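Local coordinates for phosphotriesterase homology protein (Escherichia coli, PDB 1BF6), which hydrolyses phosphorylated glyceryl acetates and aromatic acetates or propionates, using two zinc ions bound in each subunit, at residues A[123-128]-A[154-159]; A[30-35]-A[62-67]. All blocks are in the same frame, centred on the assembly; numbering follows the deposited sequence.

Interaction 1 lies in the catalytic core and interaction 2 on the outer layer of the same barrel. Segments 123-128 and 154-159 are neighbouring parallel strands, and their Glu124 and His157 bind zinc directly. Segments 30-35 and 62-67 bring the start of helix 32-44, with the residues before it, against helix 62-72, and touch no metal. Ile35, the one buried residue among those that touch there, has its side chain about 8 Å from that of the zinc ligand His13 and about 13 Å from a zinc ion. The two contacts are centred 23 Å apart, with nearest atoms about 10 Å apart. Along the chain interaction 2 comes first and is complete before interaction 1 begins.

Interaction 1 of 2, residues A[123-128]-A[154-159]; sequences AEIGTS and ISTHTS. With ZN (zinc ion), chain D; ZN (zinc ion), chain C.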
loop_
_atom_site.group_PDB
_atom_site.type_symbol
_atom_site.label_atom_id
_atom_site.label_comp_id
_atom_site.label_asym_id
_atom_site.label_seq_id
_atom_site.Cartn_x
_atom_site.Cartn_y
_atom_site.Cartn_z
ATOM N N ALA A 123 3.085 -6.671 -4.060
ATOM C CA ALA A 123 2.775 -5.236 -4.034
ATOM C C ALA A 123 4.037 -4.379 -4.195
ATOM O O ALA A 123 5.087 -4.960 -4.043
ATOM C CB ALA A 123 2.276 -4.929 -2.604
ATOM N N GLU A 124 4.111 -3.047 -4.179
ATOM C CA GLU A 124 3.164 -2.246 -4.819
ATOM C C GLU A 124 3.309 -2.342 -6.343
ATOM O O GLU A 124 4.415 -2.000 -6.781
ATOM C CB GLU A 124 2.875 -0.775 -4.420
ATOM C CG GLU A 124 4.118 0.132 -4.541
ATOM C CD GLU A 124 3.640 1.569 -4.102
ATOM O OE1 GLU A 124 2.786 1.807 -4.904
ATOM O OE2 GLU A 124 4.407 1.798 -3.192
ATOM N N ILE A 125 2.388 -2.998 -7.037
ATOM C CA ILE A 125 2.544 -3.128 -8.472
ATOM C C ILE A 125 1.802 -2.005 -9.155
ATOM O O ILE A 125 0.586 -1.858 -9.020
ATOM C CB ILE A 125 2.189 -4.563 -8.968
ATOM C CG1 ILE A 125 0.727 -4.893 -8.733
ATOM C CG2 ILE A 125 3.046 -5.601 -8.199
ATOM C CD1 ILE A 125 0.311 -6.226 -9.370
ATOM N N GLY A 126 2.564 -1.156 -9.837
ATOM C CA GLY A 126 1.951 -0.011 -10.470
ATOM C C GLY A 126 1.917 0.138 -11.971
ATOM O O GLY A 126 2.520 -0.624 -12.737
ATOM N N THR A 127 1.127 1.118 -12.379
ATOM C CA THR A 127 0.985 1.478 -13.770
ATOM C C THR A 127 1.312 2.970 -13.870
ATOM O O THR A 127 1.317 3.691 -12.857
ATOM C CB THR A 127 -0.431 1.180 -14.307
ATOM O OG1 THR A 127 -1.411 1.729 -13.418
ATOM C CG2 THR A 127 -0.649 -0.337 -14.451
ATOM N N SER A 128 1.624 3.422 -15.079
ATOM C CA SER A 128 1.984 4.817 -15.309
ATOM C C SER A 128 0.757 5.724 -15.369
ATOM O O SER A 128 -0.381 5.248 -15.366
ATOM C CB SER A 128 2.809 4.935 -16.602
ATOM O OG SER A 128 4.072 4.315 -16.440
ATOM N N ILE A 154 -2.972 -9.044 -3.963
ATOM C CA ILE A 154 -2.265 -8.080 -4.804
ATOM C C ILE A 154 -2.668 -6.660 -4.384
ATOM O O ILE A 154 -3.852 -6.360 -4.236
ATOM C CB ILE A 154 -2.628 -8.316 -6.294
ATOM C CG1 ILE A 154 -2.073 -9.675 -6.740
ATOM C CG2 ILE A 154 -2.157 -7.157 -7.180
ATOM C CD1 ILE A 154 -2.607 -10.144 -8.074
ATOM N N SER A 155 -1.673 -5.797 -4.205
ATOM C CA SER A 155 -1.888 -4.404 -3.811
ATOM C C SER A 155 -1.217 -3.526 -4.868
ATOM O O SER A 155 -0.012 -3.631 -5.089
ATOM C CB SER A 155 -1.284 -4.160 -2.428
ATOM O OG SER A 155 -1.495 -2.821 -2.019
ATOM N N THR A 156 -1.990 -2.646 -5.493
ATOM C CA THR A 156 -1.469 -1.823 -6.582
ATOM C C THR A 156 -1.141 -0.345 -6.323
ATOM O O THR A 156 -1.455 0.202 -5.268
ATOM C CB THR A 156 -2.437 -1.870 -7.788
ATOM O OG1 THR A 156 -3.498 -0.931 -7.585
ATOM C CG2 THR A 156 -3.039 -3.288 -7.973
ATOM N N HIS A 157 -0.521 0.276 -7.330
ATOM C CA HIS A 157 -0.175 1.704 -7.345
ATOM C C HIS A 157 -0.833 2.295 -8.585
ATOM O O HIS A 157 -0.571 1.830 -9.702
ATOM C CB HIS A 157 1.354 1.929 -7.470
ATOM C CG HIS A 157 1.753 3.309 -7.949
ATOM N ND1 HIS A 157 2.383 4.209 -7.119
ATOM C CD2 HIS A 157 1.677 3.842 -9.195
ATOM C CE1 HIS A 157 2.674 5.257 -7.866
ATOM N NE2 HIS A 157 2.270 5.086 -9.130
ATOM N N THR A 158 -1.741 3.249 -8.403
ATOM C CA THR A 158 -2.311 3.925 -9.555
ATOM C C THR A 158 -1.625 5.294 -9.526
ATOM O O THR A 158 -1.434 5.879 -8.453
ATOM C CB THR A 158 -3.866 4.112 -9.526
ATOM O OG1 THR A 158 -4.266 4.876 -8.380
ATOM C CG2 THR A 158 -4.585 2.769 -9.566
ATOM N N SER A 159 -1.153 5.732 -10.685
ATOM C CA SER A 159 -0.486 7.026 -10.805
ATOM C C SER A 159 -1.536 8.122 -10.904
ATOM O O SER A 159 -2.282 8.207 -11.881
ATOM C CB SER A 159 0.445 7.031 -12.018
ATOM O OG SER A 159 1.629 6.319 -11.717
HETATM ZN ZN ZN D . 2.493 3.987 -4.859
HETATM ZN ZN ZN C . 3.900 3.683 -1.835
HETATM O O HOH W 1 -1.872 4.375 -13.166
#
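Glu124 and His157 meet at one zinc ion. Glu124 OE1 binds this zinc at 2.2 Å and His157 ND1 binds it at 2.3 Å. The other carboxylate oxygen, Glu124 OE2, binds the second zinc, so one carboxylate bridges both metals. Glu124 CG sits between the backbone N and the carbonyl carbon (chi1 60°), and the chain is extended beyond it, which carries the carboxylate to the metals. Its plane is turned 55° from the imidazole.

The far side of the ring is held by a second shell. His157 NE2 donates in the ring plane to Ser159 OG at 2.9 Å, and Ser159 OG donates to Thr127 O at 2.9 Å, in the carbonyl plane. With an alanine here, His157 NE2 and Thr127 O would probably both lose this partner, and the ring would be held mainly through its zinc bond at ND1.

Three backbone bonds join the strands: Ile125 N to Ser155 O, His157 N to Ile125 O, and Thr127 N to His157 O. On the face away from the metals, Ile125 CD1 presses tightly on Ile154 CG2 at 3.4 Å. Gly126 lies beside His157, where a side chain would clash with His157 CB. His185 also binds the first zinc, while His11, His13 and Asp242 join Glu124 OE2 at the second. This is the binuclear metal centre of the phosphotriesterase family, set at the C-terminal ends of TIM-barrel strands.

Interaction 2 of 2, residues A[30-35]-A[62-67]; sequences DQYAFI and AQFMLD
Tyr32 turns an edge of its ring toward the face of Phe64 in a T-shaped stack. The ring centroids are 5.4 Å apart and the planes meet at 82°. Tyr32 CD1 lies over the Phe64 ring, displaced toward its rim. With CG anti to the backbone N in both (chi1 -171° for Tyr32, -173° for Phe64), each side chain reaches across to the other segment, and the two pass in opposite directions.

The close packing is around the outer end of Phe64. Its CZ rests 3.7 Å from Tyr32 CA, and its CE2 lies 3.5 Å from Asp30 O. Tyr32 CB adds an apolar contact to the same CE2. At the ring edge Ile35 CG2 meets Phe64 CE1 at 4.0 Å, and Ile35 is the buried residue among those that touch. Phe64 thus fits against the first turn of helix 32-44 and the chain just before it, where Gln31 is the N-cap.

The phenol end of Tyr32 makes a looser contact. Tyr32 OH approaches Asp67 O at 3.2 Å, a weak hydrogen bond, and not a settled one, because the same proton has another acceptor within reach. The ring also meets Asp67 CB, 3.8 Å from Tyr32 CE1. The Asp67 carboxylate is turned to its own helix, where Gln63 NE2 donates to Asp67 OD1 at 3.0 Å. This side lies near the protein surface, and Gln63 is exposed.

Val68 and Glu71, further along helix 62-72, extend the contact with Tyr32. Phe64 makes a second edge-to-face pair with His15. Asp30 is tied by salt bridges to Arg28 and Arg246. Met65 packs against Val76 and Ala78 of strand 75-80, so helix 62-72 rests on that strand of the barrel and meets helix 32-44 along another side.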
loop_
_atom_site.group_PDB
_atom_site.type_symbol
_atom_site.label_atom_id
_atom_site.label_comp_id
_atom_site.label_asym_id
_atom_site.label_seq_id
_atom_site.Cartn_x
_atom_site.Cartn_y
_atom_site.Cartn_z
ATOM N N ASP A 30 15.350 5.862 5.376
ATOM C CA ASP A 30 16.047 4.795 6.086
ATOM C C ASP A 30 16.573 5.212 7.464
ATOM O O ASP A 30 17.535 4.626 7.963
ATOM C CB ASP A 30 17.225 4.295 5.232
ATOM C CG ASP A 30 18.345 5.342 5.071
ATOM O OD1 ASP A 30 18.123 6.550 5.338
ATOM O OD2 ASP A 30 19.464 4.949 4.672
ATOM N N GLN A 31 15.956 6.224 8.066
ATOM C CA GLN A 31 16.396 6.706 9.373
ATOM C C GLN A 31 15.772 5.871 10.477
ATOM O O GLN A 31 14.677 6.151 10.964
ATOM C CB GLN A 31 16.077 8.188 9.509
ATOM C CG GLN A 31 16.712 9.009 8.383
ATOM C CD GLN A 31 16.518 10.501 8.543
ATOM O OE1 GLN A 31 15.424 11.019 8.347
ATOM N NE2 GLN A 31 17.597 11.206 8.874
ATOM N N TYR A 32 16.509 4.838 10.858
ATOM C CA TYR A 32 16.088 3.872 11.846
ATOM C C TYR A 32 15.461 4.375 13.142
ATOM O O TYR A 32 14.329 4.002 13.457
ATOM C CB TYR A 32 17.239 2.927 12.166
ATOM C CG TYR A 32 16.818 1.758 13.018
ATOM C CD1 TYR A 32 15.918 0.804 12.532
ATOM C CD2 TYR A 32 17.313 1.604 14.310
ATOM C CE1 TYR A 32 15.526 -0.272 13.317
ATOM C CE2 TYR A 32 16.933 0.534 15.102
ATOM C CZ TYR A 32 16.039 -0.403 14.600
ATOM O OH TYR A 32 15.687 -1.475 15.381
ATOM N N ALA A 33 16.210 5.157 13.917
ATOM C CA ALA A 33 15.703 5.675 15.188
ATOM C C ALA A 33 14.375 6.408 15.009
ATOM O O ALA A 33 13.409 6.131 15.723
ATOM C CB ALA A 33 16.743 6.584 15.850
ATOM N N PHE A 34 14.316 7.301 14.027
ATOM C CA PHE A 34 13.100 8.059 13.752
ATOM C C PHE A 34 11.933 7.156 13.373
ATOM O O PHE A 34 10.810 7.373 13.828
ATOM C CB PHE A 34 13.321 9.056 12.620
ATOM C CG PHE A 34 14.296 10.145 12.945
ATOM C CD1 PHE A 34 14.707 10.370 14.250
ATOM C CD2 PHE A 34 14.789 10.961 11.934
ATOM C CE1 PHE A 34 15.591 11.391 14.543
ATOM C CE2 PHE A 34 15.677 11.989 12.215
ATOM C CZ PHE A 34 16.076 12.201 13.523
ATOM N N ILE A 35 12.188 6.167 12.514
ATOM C CA ILE A 35 11.128 5.257 12.083
ATOM C C ILE A 35 10.620 4.418 13.255
ATOM O O ILE A 35 9.416 4.235 13.391
ATOM C CB ILE A 35 11.537 4.408 10.822
ATOM C CG1 ILE A 35 10.935 5.107 9.569
ATOM C CG2 ILE A 35 10.982 2.985 10.918
ATOM C CD1 ILE A 35 9.702 6.020 9.805
ATOM N N ALA A 62 14.768 -5.977 4.193
ATOM C CA ALA A 62 14.129 -6.915 5.106
ATOM C C ALA A 62 14.690 -6.860 6.528
ATOM O O ALA A 62 13.929 -6.890 7.491
ATOM C CB ALA A 62 14.227 -8.349 4.549
ATOM N N GLN A 63 16.008 -6.748 6.662
ATOM C CA GLN A 63 16.622 -6.712 7.983
ATOM C C GLN A 63 16.150 -5.503 8.792
ATOM O O GLN A 63 15.833 -5.622 9.978
ATOM C CB GLN A 63 18.144 -6.724 7.880
ATOM C CG GLN A 63 18.811 -7.009 9.198
ATOM C CD GLN A 63 18.367 -8.330 9.791
ATOM O OE1 GLN A 63 18.556 -9.386 9.186
ATOM N NE2 GLN A 63 17.757 -8.280 10.968
ATOM N N PHE A 64 16.058 -4.363 8.116
ATOM C CA PHE A 64 15.612 -3.108 8.718
ATOM C C PHE A 64 14.205 -3.287 9.268
ATOM O O PHE A 64 13.892 -2.807 10.362
ATOM C CB PHE A 64 15.607 -2.025 7.642
ATOM C CG PHE A 64 15.323 -0.640 8.155
ATOM C CD1 PHE A 64 14.016 -0.215 8.378
ATOM C CD2 PHE A 64 16.366 0.265 8.345
ATOM C CE1 PHE A 64 13.754 1.096 8.777
ATOM C CE2 PHE A 64 16.115 1.574 8.741
ATOM C CZ PHE A 64 14.814 1.987 8.956
ATOM N N MET A 65 13.354 -3.964 8.492
ATOM C CA MET A 65 11.972 -4.214 8.905
ATOM C C MET A 65 11.916 -5.201 10.074
ATOM O O MET A 65 11.114 -5.029 10.995
ATOM C CB MET A 65 11.129 -4.697 7.719
ATOM C CG MET A 65 11.033 -3.669 6.583
ATOM S SD MET A 65 9.854 -4.059 5.281
ATOM C CE MET A 65 10.776 -5.309 4.349
ATOM N N LEU A 66 12.779 -6.219 10.042
ATOM C CA LEU A 66 12.843 -7.212 11.116
ATOM C C LEU A 66 13.264 -6.517 12.408
ATOM O O LEU A 66 12.756 -6.830 13.494
ATOM C CB LEU A 66 13.876 -8.301 10.795
ATOM C CG LEU A 66 13.500 -9.393 9.784
ATOM C CD1 LEU A 66 14.734 -10.237 9.474
ATOM C CD2 LEU A 66 12.368 -10.260 10.348
ATOM N N ASP A 67 14.213 -5.589 12.275
ATOM C CA ASP A 67 14.733 -4.834 13.408
ATOM C C ASP A 67 13.677 -3.905 13.994
ATOM O O ASP A 67 13.550 -3.821 15.216
ATOM C CB ASP A 67 15.978 -4.034 13.009
ATOM C CG ASP A 67 17.182 -4.917 12.713
ATOM O OD1 ASP A 67 17.152 -6.128 13.023
ATOM O OD2 ASP A 67 18.166 -4.394 12.162
#